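Local atomic coordinates of conserved hypothetical protein (Enterococcus faecalis, PDB entry 1Z6M), a protein that is of unknown function but adopts a thioredoxin-like fold and, with a CxxC pair at a helix start, may act as a thiol-disulfide oxidoreductase. Residues Q77-Y85 with L111-E121. Numbering follows the deposited sequence. Where two conformers were deposited one is given.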
loop_
_atom_site.group_PDB
_atom_site.type_symbol
_atom_site.label_atom_id
_atom_site.label_comp_id
_atom_site.label_asym_id
_atom_site.label_seq_id
_atom_site.Cartn_x
_atom_site.Cartn_y
_atom_site.Cartn_z
ATOM N N GLN A 77 4.514 -5.861 -12.290
ATOM C CA GLN A 77 5.066 -7.129 -11.839
ATOM C C GLN A 77 6.406 -6.967 -11.109
ATOM O O GLN A 77 6.743 -7.776 -10.242
ATOM C CB GLN A 77 5.191 -8.115 -12.997
ATOM C CG GLN A 77 3.841 -8.584 -13.533
ATOM C CD GLN A 77 3.971 -9.590 -14.658
ATOM O OE1 GLN A 77 5.010 -10.221 -14.816
ATOM N NE2 GLN A 77 2.908 -9.751 -15.441
ATOM N N ARG A 78 7.181 -5.937 -11.454
ATOM C CA ARG A 78 8.392 -5.639 -10.703
ATOM C C ARG A 78 8.057 -5.336 -9.236
ATOM O O ARG A 78 8.771 -5.774 -8.317
ATOM C CB ARG A 78 9.160 -4.470 -11.333
ATOM C CG ARG A 78 10.042 -4.833 -12.562
ATOM C CD ARG A 78 9.427 -4.441 -13.906
ATOM N NE ARG A 78 8.490 -5.419 -14.461
ATOM C CZ ARG A 78 8.840 -6.506 -15.142
ATOM N NH1 ARG A 78 10.126 -6.807 -15.324
ATOM N NH2 ARG A 78 7.895 -7.306 -15.621
ATOM N N GLY A 79 6.964 -4.597 -9.025
ATOM C CA GLY A 79 6.495 -4.314 -7.675
ATOM C C GLY A 79 6.107 -5.576 -6.943
ATOM O O GLY A 79 6.377 -5.711 -5.751
ATOM N N ASN A 80 5.478 -6.504 -7.660
ATOM C CA ASN A 80 5.098 -7.771 -7.052
ATOM C C ASN A 80 6.288 -8.461 -6.392
ATOM O O ASN A 80 6.181 -8.987 -5.285
ATOM C CB ASN A 80 4.488 -8.739 -8.080
ATOM C CG ASN A 80 3.238 -8.203 -8.766
ATOM O OD1 ASN A 80 2.751 -7.115 -8.464
ATOM N ND2 ASN A 80 2.713 -8.991 -9.707
ATOM N N VAL A 81 7.426 -8.463 -7.087
ATOM C CA VAL A 81 8.629 -9.080 -6.556
ATOM C C VAL A 81 8.995 -8.403 -5.235
ATOM O O VAL A 81 9.222 -9.077 -4.230
ATOM C CB VAL A 81 9.818 -8.974 -7.537
ATOM C CG1 VAL A 81 11.083 -9.557 -6.906
ATOM C CG2 VAL A 81 9.502 -9.678 -8.861
HETATM N N MSE A 82 9.030 -7.070 -5.230
HETATM C CA MSE A 82 9.361 -6.323 -4.024
HETATM C C MSE A 82 8.421 -6.596 -2.857
HETATM O O MSE A 82 8.861 -6.656 -1.708
HETATM C CB MSE A 82 9.417 -4.826 -4.330
HETATM C CG MSE A 82 10.708 -4.389 -5.005
HETATM SE SE MSE A 82 12.158 -4.411 -3.849
HETATM C CE MSE A 82 13.511 -4.049 -5.019
ATOM N N HIS A 83 7.134 -6.779 -3.152
ATOM C CA HIS A 83 6.150 -7.078 -2.116
ATOM C C HIS A 83 6.505 -8.322 -1.323
ATOM O O HIS A 83 6.078 -8.474 -0.179
ATOM C CB HIS A 83 4.781 -7.298 -2.734
ATOM C CG HIS A 83 4.175 -6.066 -3.321
ATOM N ND1 HIS A 83 3.041 -6.108 -4.096
ATOM C CD2 HIS A 83 4.529 -4.763 -3.233
ATOM C CE1 HIS A 83 2.714 -4.879 -4.454
ATOM N NE2 HIS A 83 3.607 -4.044 -3.952
ATOM N N HIS A 84 7.276 -9.219 -1.929
ATOM C CA HIS A 84 7.584 -10.495 -1.295
ATOM C C HIS A 84 8.814 -10.433 -0.397
ATOM O O HIS A 84 9.196 -11.452 0.180
ATOM C CB HIS A 84 7.706 -11.590 -2.359
ATOM C CG HIS A 84 6.538 -11.630 -3.289
ATOM N ND1 HIS A 84 6.638 -12.070 -4.590
ATOM C CD2 HIS A 84 5.249 -11.241 -3.122
ATOM C CE1 HIS A 84 5.458 -11.967 -5.178
ATOM N NE2 HIS A 84 4.601 -11.459 -4.311
ATOM N N TYR A 85 9.406 -9.238 -0.278
ATOM C CA TYR A 85 10.553 -8.981 0.594
ATOM C C TYR A 85 10.148 -8.196 1.843
ATOM O O TYR A 85 10.998 -7.704 2.586
ATOM C CB TYR A 85 11.678 -8.257 -0.182
ATOM C CG TYR A 85 12.380 -9.173 -1.153
ATOM C CD1 TYR A 85 11.843 -9.451 -2.410
ATOM C CD2 TYR A 85 13.580 -9.786 -0.800
ATOM C CE1 TYR A 85 12.479 -10.318 -3.293
ATOM C CE2 TYR A 85 14.222 -10.651 -1.669
ATOM C CZ TYR A 85 13.664 -10.916 -2.914
ATOM O OH TYR A 85 14.295 -11.779 -3.784
ATOM N N LEU A 111 13.856 -3.170 -14.167
ATOM C CA LEU A 111 14.709 -4.344 -14.276
ATOM C C LEU A 111 13.893 -5.589 -14.610
ATOM O O LEU A 111 12.661 -5.591 -14.502
ATOM C CB LEU A 111 15.493 -4.560 -12.979
ATOM C CG LEU A 111 16.379 -3.404 -12.503
ATOM C CD1 LEU A 111 17.023 -3.765 -11.180
ATOM C CD2 LEU A 111 17.434 -3.035 -13.534
ATOM N N THR A 112 14.577 -6.646 -15.041
ATOM C CA THR A 112 13.903 -7.931 -15.197
ATOM C C THR A 112 13.459 -8.418 -13.822
ATOM O O THR A 112 13.979 -7.967 -12.794
ATOM C CB THR A 112 14.817 -9.011 -15.780
ATOM O OG1 THR A 112 15.843 -9.306 -14.823
ATOM C CG2 THR A 112 15.416 -8.591 -17.132
ATOM N N LEU A 113 12.504 -9.340 -13.796
ATOM C CA LEU A 113 11.977 -9.804 -12.505
ATOM C C LEU A 113 13.073 -10.430 -11.645
ATOM O O LEU A 113 13.125 -10.230 -10.432
ATOM C CB LEU A 113 10.802 -10.770 -12.689
ATOM C CG LEU A 113 9.572 -10.151 -13.365
ATOM C CD1 LEU A 113 8.454 -11.176 -13.456
ATOM C CD2 LEU A 113 9.088 -8.924 -12.603
ATOM N N GLU A 114 13.956 -11.191 -12.282
ATOM C CA GLU A 114 15.097 -11.772 -11.573
ATOM C C GLU A 114 16.005 -10.683 -10.981
ATOM O O GLU A 114 16.481 -10.807 -9.851
ATOM C CB GLU A 114 15.885 -12.703 -12.510
ATOM C CG GLU A 114 17.172 -13.273 -11.932
ATOM C CD GLU A 114 17.928 -14.133 -12.927
ATOM O OE1 GLU A 114 17.465 -14.262 -14.082
ATOM O OE2 GLU A 114 18.992 -14.675 -12.557
ATOM N N GLU A 115 16.232 -9.614 -11.737
ATOM C CA GLU A 115 17.099 -8.536 -11.270
ATOM C C GLU A 115 16.442 -7.676 -10.192
ATOM O O GLU A 115 17.128 -7.130 -9.352
ATOM C CB GLU A 115 17.600 -7.685 -12.435
ATOM C CG GLU A 115 18.640 -8.384 -13.315
ATOM C CD GLU A 115 19.984 -8.622 -12.618
ATOM O OE1 GLU A 115 20.279 -7.963 -11.598
ATOM O OE2 GLU A 115 20.766 -9.467 -13.106
ATOM N N VAL A 116 15.107 -7.604 -10.189
ATOM C CA VAL A 116 14.442 -6.918 -9.087
ATOM C C VAL A 116 14.729 -7.680 -7.788
ATOM O O VAL A 116 15.022 -7.068 -6.765
ATOM C CB VAL A 116 12.920 -6.773 -9.299
ATOM C CG1 VAL A 116 12.276 -6.143 -8.069
ATOM C CG2 VAL A 116 12.622 -5.938 -10.529
ATOM N N ALA A 117 14.651 -9.010 -7.833
ATOM C CA ALA A 117 14.982 -9.839 -6.675
ATOM C C ALA A 117 16.418 -9.606 -6.203
ATOM O O ALA A 117 16.676 -9.438 -5.003
ATOM C CB ALA A 117 14.743 -11.323 -6.996
ATOM N N THR A 118 17.349 -9.568 -7.152
ATOM C CA THR A 118 18.752 -9.330 -6.850
ATOM C C THR A 118 18.926 -7.953 -6.215
ATOM O O THR A 118 19.665 -7.809 -5.250
ATOM C CB THR A 118 19.598 -9.481 -8.131
ATOM O OG1 THR A 118 19.473 -10.830 -8.601
ATOM C CG2 THR A 118 21.078 -9.180 -7.873
ATOM N N TYR A 119 18.227 -6.958 -6.746
ATOM C CA TYR A 119 18.278 -5.607 -6.187
ATOM C C TYR A 119 17.737 -5.583 -4.753
ATOM O O TYR A 119 18.325 -4.952 -3.868
ATOM C CB TYR A 119 17.493 -4.639 -7.070
ATOM C CG TYR A 119 17.673 -3.180 -6.704
ATOM C CD1 TYR A 119 18.568 -2.373 -7.404
ATOM C CD2 TYR A 119 16.948 -2.605 -5.655
ATOM C CE1 TYR A 119 18.724 -1.030 -7.078
ATOM C CE2 TYR A 119 17.101 -1.273 -5.318
ATOM C CZ TYR A 119 17.991 -0.491 -6.029
ATOM O OH TYR A 119 18.135 0.831 -5.674
ATOM N N ALA A 120 16.625 -6.269 -4.515
ATOM C CA ALA A 120 16.076 -6.338 -3.156
ATOM C C ALA A 120 17.098 -6.922 -2.185
ATOM O O ALA A 120 17.265 -6.424 -1.071
ATOM C CB ALA A 120 14.773 -7.136 -3.122
ATOM N N GLU A 121 17.799 -7.954 -2.636
ATOM C CA GLU A 121 18.753 -8.674 -1.807
ATOM C C GLU A 121 20.057 -7.911 -1.636
ATOM O O GLU A 121 20.526 -7.723 -0.506
ATOM C CB GLU A 121 19.001 -10.067 -2.397
ATOM C CG GLU A 121 17.769 -10.952 -2.266
ATOM C CD GLU A 121 17.718 -12.115 -3.242
ATOM O OE1 GLU A 121 18.705 -12.375 -3.968
ATOM O OE2 GLU A 121 16.668 -12.786 -3.270
HETATM O O HOH W 1 11.166 -9.641 -16.832
#
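Arg78 lies across Leu113 and Val116 at the start of helix 113-123. Its CB rests on Val116 CG2. Arg78 CG packs closer, 3.5 Å from Val116 CG2, and also lies near Leu111 O, as does CD. The chain bends at chi2 (103°) and again at chi3, which swings the guanidinium back across Leu113. NE comes near Leu113 CD2 and makes a weak hydrogen bond to Ser75 O. Leu113 CD2 sits over the centre of one guanidinium face, 3.5 Å from Arg78 CZ. At the edge, Arg78 NH1 donates to Leu111 O (2.9 Å, N-H...O angle 158°), and this acceptor lies in the guanidinium plane. A water bridges NH1 and Leu113 N through two weak bonds. Arg78 NH2 is hydrogen-bonded to Glu74 O. Thr112 is the N-cap of helix 113-123, where its OG1 accepts from Glu115 N.

The segments 77-83 and 113-121 run in the same general direction, their axes 37° apart. Both belong to the helical part inserted between the strands 62-68 and 152-155 of the thioredoxin-like sheet. Val81 fills the middle, with CB on Val116 CG1 and CG2 on Leu113 CD2. The selenomethionine Met82 touches Tyr119 CD2 and Ala120 CB with its CE. Further along, Ala120 CB lies almost on the normal of the Tyr85 ring, 3.6 Å from its centroid, a CH-pi contact. Tyr85 OH donates to Glu121 OE2 at 2.6 Å, meeting it from above the carboxylate plane.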